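PDB 6A8M: FACT complex subunit SPT16, which probably acts within the FACT complex as a histone chaperone that reorganizes nucleosomes during transcription, replication and DNA repair, this chain being its N-terminal, peptidase-like part. Local coordinates for residues Lys180-Lys194 with Leu235-Phe249. Numbering follows the deposited sequence.
Sequences KEQAYLQVSSRGSDK and LSPELTPLCPKGEKF
Arg190 sends CG away from its own backbone N (chi1 -174°), then folds at chi2 and chi3, which brings the guanidinium edge alongside the Glu238 carboxylate, with one face against Leu242. At the other end of the contact, Tyr184 leaves the helix with CB pointing away, yet its CG, anti to the carbonyl carbon and beside the backbone N, swings the ring round until its hydroxyl reaches Glu247. Arg190 NH1 donates to Glu238 OE1 at 2.8 Å, in a salt bridge met on the anti side of the carboxylate and bent to 139° at the hydrogen. The two flat groups are turned 55° apart, and Leu242 CD1 sits over the centre of the guanidinium face. Lys194 also faces Glu238, but Lys194 NZ and Glu238 OE2 are modelled too close, so neither place is sure. With an alanine at Arg190, Glu238 OE1 would probably lose this charged mate and Leu242 CD1 the flat group it covers. In the middle, Val187 CG2 packs on Leu242 CB (3.7 Å) and Cys243 SG, while Ala183 CB lies 3.7 Å from Pro244 CD. Pro244 CD also comes within 3.4 Å of Tyr184 CE1. Beyond it, Tyr184 OH donates to Glu247 OE2 in a hydrogen bond modelled so short that its length is doubtful; Lys296 pairs with the other carboxylate oxygen. Helix 179-208 thus holds the 236-239 helical turn and the type II turn Pro244-Glu247 through an apolar centre, and the salt bridges Arg190-Glu238 and Lys296-Glu247 would probably keep both carboxylates ionised.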
loop_
_atom_site.group_PDB
_atom_site.type_symbol
_atom_site.label_atom_id
_atom_site.label_comp_id
_atom_site.label_asym_id
_atom_site.label_seq_id
_atom_site.Cartn_x
_atom_site.Cartn_y
_atom_site.Cartn_z
ATOM N N LYS A 180 -15.033 -1.961 6.800
ATOM C CA LYS A 180 -14.290 -0.917 7.493
ATOM C C LYS A 180 -13.097 -0.469 6.665
ATOM O O LYS A 180 -12.834 0.733 6.525
ATOM C CB LYS A 180 -13.845 -1.434 8.861
ATOM C CG LYS A 180 -13.108 -0.424 9.687
ATOM C CD LYS A 180 -12.695 -0.976 11.066
ATOM C CE LYS A 180 -11.742 -2.166 10.967
ATOM N NZ LYS A 180 -11.148 -2.526 12.308
ATOM N N GLU A 181 -12.370 -1.430 6.096
ATOM C CA GLU A 181 -11.196 -1.100 5.304
ATOM C C GLU A 181 -11.573 -0.282 4.087
ATOM O O GLU A 181 -10.835 0.629 3.695
ATOM C CB GLU A 181 -10.498 -2.381 4.875
ATOM C CG GLU A 181 -9.981 -3.199 6.059
ATOM C CD GLU A 181 -9.299 -4.486 5.622
ATOM O OE1 GLU A 181 -8.078 -4.616 5.815
ATOM O OE2 GLU A 181 -9.980 -5.361 5.071
ATOM N N GLN A 182 -12.688 -0.633 3.436
ATOM C CA GLN A 182 -13.103 0.139 2.273
ATOM C C GLN A 182 -13.401 1.591 2.667
ATOM O O GLN A 182 -13.056 2.515 1.924
ATOM C CB GLN A 182 -14.300 -0.529 1.597
ATOM C CG GLN A 182 -13.953 -1.893 0.947
ATOM C CD GLN A 182 -15.082 -2.401 0.096
ATOM O OE1 GLN A 182 -15.811 -1.613 -0.514
ATOM N NE2 GLN A 182 -15.225 -3.724 0.017
ATOM N N ALA A 183 -13.954 1.808 3.867
ATOM C CA ALA A 183 -14.191 3.170 4.336
ATOM C C ALA A 183 -12.872 3.908 4.541
ATOM O O ALA A 183 -12.717 5.052 4.101
ATOM C CB ALA A 183 -15.010 3.151 5.630
ATOM N N TYR A 184 -11.887 3.257 5.167
ATOM C CA TYR A 184 -10.603 3.934 5.351
ATOM C C TYR A 184 -9.959 4.267 4.013
ATOM O O TYR A 184 -9.319 5.318 3.871
ATOM C CB TYR A 184 -9.658 3.091 6.201
ATOM C CG TYR A 184 -10.168 2.830 7.604
ATOM C CD1 TYR A 184 -10.922 3.787 8.300
ATOM C CD2 TYR A 184 -9.869 1.630 8.240
ATOM C CE1 TYR A 184 -11.386 3.526 9.580
ATOM C CE2 TYR A 184 -10.306 1.370 9.531
ATOM C CZ TYR A 184 -11.064 2.320 10.193
ATOM O OH TYR A 184 -11.509 2.041 11.469
ATOM N N LEU A 185 -10.089 3.370 3.024
ATOM C CA LEU A 185 -9.554 3.654 1.695
ATOM C C LEU A 185 -10.268 4.834 1.040
ATOM O O LEU A 185 -9.639 5.602 0.296
ATOM C CB LEU A 185 -9.662 2.411 0.795
ATOM C CG LEU A 185 -8.665 1.323 1.176
ATOM C CD1 LEU A 185 -9.146 -0.009 0.594
ATOM C CD2 LEU A 185 -7.301 1.628 0.630
ATOM N N GLN A 186 -11.571 5.005 1.289
ATOM C CA GLN A 186 -12.241 6.178 0.730
ATOM C C GLN A 186 -11.787 7.457 1.430
ATOM O O GLN A 186 -11.625 8.500 0.786
ATOM C CB GLN A 186 -13.767 6.019 0.800
ATOM C CG GLN A 186 -14.520 7.235 0.246
ATOM C CD GLN A 186 -14.344 7.442 -1.255
ATOM O OE1 GLN A 186 -15.175 6.985 -2.058
ATOM N NE2 GLN A 186 -13.290 8.186 -1.641
ATOM N N VAL A 187 -11.589 7.406 2.750
ATOM C CA VAL A 187 -11.085 8.581 3.456
ATOM C C VAL A 187 -9.716 8.946 2.913
ATOM O O VAL A 187 -9.457 10.099 2.552
ATOM C CB VAL A 187 -11.021 8.327 4.974
ATOM C CG1 VAL A 187 -10.357 9.507 5.682
ATOM C CG2 VAL A 187 -12.427 8.114 5.561
ATOM N N SER A 188 -8.831 7.952 2.837
ATOM C CA SER A 188 -7.485 8.169 2.315
ATOM C C SER A 188 -7.527 8.783 0.922
ATOM O O SER A 188 -6.790 9.737 0.623
ATOM C CB SER A 188 -6.745 6.837 2.275
ATOM O OG SER A 188 -5.454 7.028 1.731
ATOM N N SER A 189 -8.362 8.218 0.043
ATOM C CA SER A 189 -8.446 8.693 -1.334
ATOM C C SER A 189 -8.934 10.133 -1.395
ATOM O O SER A 189 -8.431 10.934 -2.200
ATOM C CB SER A 189 -9.373 7.792 -2.163
ATOM O OG SER A 189 -8.809 6.488 -2.330
ATOM N N ARG A 190 -9.910 10.492 -0.554
ATOM C CA ARG A 190 -10.345 11.882 -0.549
ATOM C C ARG A 190 -9.227 12.780 -0.041
ATOM O O ARG A 190 -9.036 13.885 -0.549
ATOM C CB ARG A 190 -11.607 12.063 0.289
ATOM C CG ARG A 190 -12.183 13.499 0.205
ATOM C CD ARG A 190 -12.796 13.754 -1.147
ATOM N NE ARG A 190 -13.986 12.923 -1.338
ATOM C CZ ARG A 190 -15.183 13.178 -0.804
ATOM N NH1 ARG A 190 -15.376 14.252 -0.046
ATOM N NH2 ARG A 190 -16.201 12.357 -1.033
ATOM N N GLY A 191 -8.434 12.291 0.916
ATOM C CA GLY A 191 -7.227 13.016 1.291
ATOM C C GLY A 191 -6.282 13.216 0.118
ATOM O O GLY A 191 -5.778 14.316 -0.105
ATOM N N SER A 192 -6.040 12.156 -0.663
ATOM C CA SER A 192 -5.182 12.308 -1.839
ATOM C C SER A 192 -5.730 13.371 -2.785
ATOM O O SER A 192 -4.964 14.171 -3.334
ATOM C CB SER A 192 -5.035 10.973 -2.561
ATOM O OG SER A 192 -4.230 10.095 -1.798
ATOM N N ASP A 193 -7.047 13.357 -3.023
ATOM C CA ASP A 193 -7.701 14.399 -3.811
ATOM C C ASP A 193 -7.357 15.795 -3.299
ATOM O O ASP A 193 -7.050 16.694 -4.087
ATOM C CB ASP A 193 -9.224 14.236 -3.764
ATOM C CG ASP A 193 -9.764 13.154 -4.683
ATOM O OD1 ASP A 193 -9.029 12.644 -5.556
ATOM O OD2 ASP A 193 -10.963 12.842 -4.512
ATOM N N LYS A 194 -7.450 16.007 -1.979
ATOM C CA LYS A 194 -7.237 17.348 -1.433
ATOM C C LYS A 194 -5.816 17.823 -1.681
ATOM O O LYS A 194 -5.592 18.999 -1.980
ATOM C CB LYS A 194 -7.506 17.374 0.066
ATOM C CG LYS A 194 -8.942 17.129 0.440
ATOM C CD LYS A 194 -9.822 18.176 -0.183
ATOM C CE LYS A 194 -11.081 18.314 0.601
ATOM N NZ LYS A 194 -11.861 19.472 0.082
ATOM N N LEU A 235 -10.820 19.452 7.353
ATOM C CA LEU A 235 -11.248 18.445 6.399
ATOM C C LEU A 235 -12.329 17.540 6.959
ATOM O O LEU A 235 -12.934 16.790 6.191
ATOM C CB LEU A 235 -10.069 17.578 5.970
ATOM C CG LEU A 235 -8.930 18.260 5.222
ATOM C CD1 LEU A 235 -7.868 17.252 4.895
ATOM C CD2 LEU A 235 -9.465 18.918 3.966
ATOM N N SER A 236 -12.573 17.580 8.265
ATOM C CA SER A 236 -13.491 16.618 8.867
ATOM C C SER A 236 -14.869 16.589 8.220
ATOM O O SER A 236 -15.408 15.481 8.046
ATOM C CB SER A 236 -13.611 16.882 10.367
ATOM O OG SER A 236 -12.346 16.824 10.970
ATOM N N PRO A 237 -15.487 17.714 7.834
ATOM C CA PRO A 237 -16.809 17.610 7.193
ATOM C C PRO A 237 -16.790 16.833 5.891
ATOM O O PRO A 237 -17.807 16.220 5.539
ATOM C CB PRO A 237 -17.215 19.077 6.972
ATOM C CG PRO A 237 -15.936 19.862 7.097
ATOM C CD PRO A 237 -15.121 19.119 8.095
ATOM N N GLU A 238 -15.683 16.841 5.155
ATOM C CA GLU A 238 -15.632 16.023 3.957
ATOM C C GLU A 238 -15.338 14.573 4.295
ATOM O O GLU A 238 -15.789 13.673 3.575
ATOM C CB GLU A 238 -14.572 16.534 2.984
ATOM C CG GLU A 238 -14.897 17.828 2.302
ATOM C CD GLU A 238 -14.373 17.865 0.891
ATOM O OE1 GLU A 238 -14.284 16.790 0.248
ATOM O OE2 GLU A 238 -14.041 18.967 0.418
ATOM N N LEU A 239 -14.575 14.336 5.367
ATOM C CA LEU A 239 -13.983 13.026 5.618
ATOM C C LEU A 239 -14.708 12.201 6.675
ATOM O O LEU A 239 -14.737 10.969 6.559
ATOM C CB LEU A 239 -12.515 13.180 6.031
ATOM C CG LEU A 239 -11.602 13.913 5.045
ATOM C CD1 LEU A 239 -10.160 13.811 5.519
ATOM C CD2 LEU A 239 -11.727 13.351 3.646
ATOM N N THR A 240 -15.265 12.831 7.709
ATOM C CA THR A 240 -15.969 12.067 8.735
ATOM C C THR A 240 -17.134 11.254 8.173
ATOM O O THR A 240 -17.306 10.102 8.609
ATOM C CB THR A 240 -16.454 12.991 9.868
ATOM O OG1 THR A 240 -15.385 13.286 10.778
ATOM C CG2 THR A 240 -17.568 12.310 10.653
ATOM N N PRO A 241 -17.933 11.740 7.217
ATOM C CA PRO A 241 -19.002 10.881 6.674
ATOM C C PRO A 241 -18.486 9.688 5.875
ATOM O O PRO A 241 -19.250 8.745 5.640
ATOM C CB PRO A 241 -19.823 11.839 5.799
ATOM C CG PRO A 241 -18.941 13.014 5.546
ATOM C CD PRO A 241 -18.075 13.138 6.750
ATOM N N LEU A 242 -17.224 9.697 5.447
ATOM C CA LEU A 242 -16.643 8.552 4.773
ATOM C C LEU A 242 -16.030 7.542 5.738
ATOM O O LEU A 242 -15.692 6.431 5.315
ATOM C CB LEU A 242 -15.580 9.028 3.780
ATOM C CG LEU A 242 -15.999 10.086 2.753
ATOM C CD1 LEU A 242 -14.779 10.661 1.999
ATOM C CD2 LEU A 242 -17.042 9.561 1.768
ATOM N N CYS A 243 -15.868 7.899 7.010
ATOM C CA CYS A 243 -15.369 6.957 7.995
ATOM C C CYS A 243 -16.447 5.932 8.328
ATOM O O CYS A 243 -17.625 6.147 8.049
ATOM C CB CYS A 243 -14.941 7.690 9.266
ATOM S SG CYS A 243 -13.510 8.764 9.041
ATOM N N PRO A 244 -16.067 4.808 8.933
ATOM C CA PRO A 244 -17.073 3.810 9.312
ATOM C C PRO A 244 -18.102 4.363 10.286
ATOM O O PRO A 244 -17.914 5.405 10.923
ATOM C CB PRO A 244 -16.241 2.694 9.961
ATOM C CG PRO A 244 -14.908 2.835 9.397
ATOM C CD PRO A 244 -14.701 4.313 9.158
ATOM N N LYS A 245 -19.217 3.637 10.390
ATOM C CA LYS A 245 -20.256 3.983 11.352
ATOM C C LYS A 245 -19.677 4.039 12.759
ATOM O O LYS A 245 -18.930 3.146 13.170
ATOM C CB LYS A 245 -21.398 2.970 11.291
ATOM N N GLY A 246 -20.001 5.106 13.485
ATOM C CA GLY A 246 -19.503 5.304 14.831
ATOM C C GLY A 246 -18.107 5.887 14.929
ATOM O O GLY A 246 -17.604 6.054 16.047
ATOM N N GLU A 247 -17.461 6.187 13.805
ATOM C CA GLU A 247 -16.115 6.749 13.777
ATOM C C GLU A 247 -16.129 8.141 13.171
ATOM O O GLU A 247 -16.898 8.423 12.250
ATOM C CB GLU A 247 -15.153 5.882 12.939
ATOM C CG GLU A 247 -14.632 4.650 13.622
ATOM C CD GLU A 247 -13.461 4.025 12.870
ATOM O OE1 GLU A 247 -12.530 4.756 12.457
ATOM O OE2 GLU A 247 -13.469 2.798 12.695
ATOM N N LYS A 248 -15.239 8.994 13.670
ATOM C CA LYS A 248 -14.995 10.327 13.142
ATOM C C LYS A 248 -13.593 10.397 12.547
ATOM O O LYS A 248 -12.722 9.594 12.878
ATOM C CB LYS A 248 -15.135 11.390 14.237
ATOM N N PHE A 249 -13.375 11.383 11.678
ATOM C CA PHE A 249 -12.036 11.604 11.141
ATOM C C PHE A 249 -11.086 12.008 12.264
ATOM O O PHE A 249 -11.404 12.883 13.078
ATOM C CB PHE A 249 -12.070 12.684 10.058
ATOM C CG PHE A 249 -10.699 13.051 9.510
ATOM C CD1 PHE A 249 -9.905 12.105 8.896
ATOM C CD2 PHE A 249 -10.231 14.351 9.598
ATOM C CE1 PHE A 249 -8.642 12.429 8.393
ATOM C CE2 PHE A 249 -8.981 14.697 9.084
ATOM C CZ PHE A 249 -8.186 13.748 8.489
HETATM O O HOH W 1 -17.798 13.178 1.913
#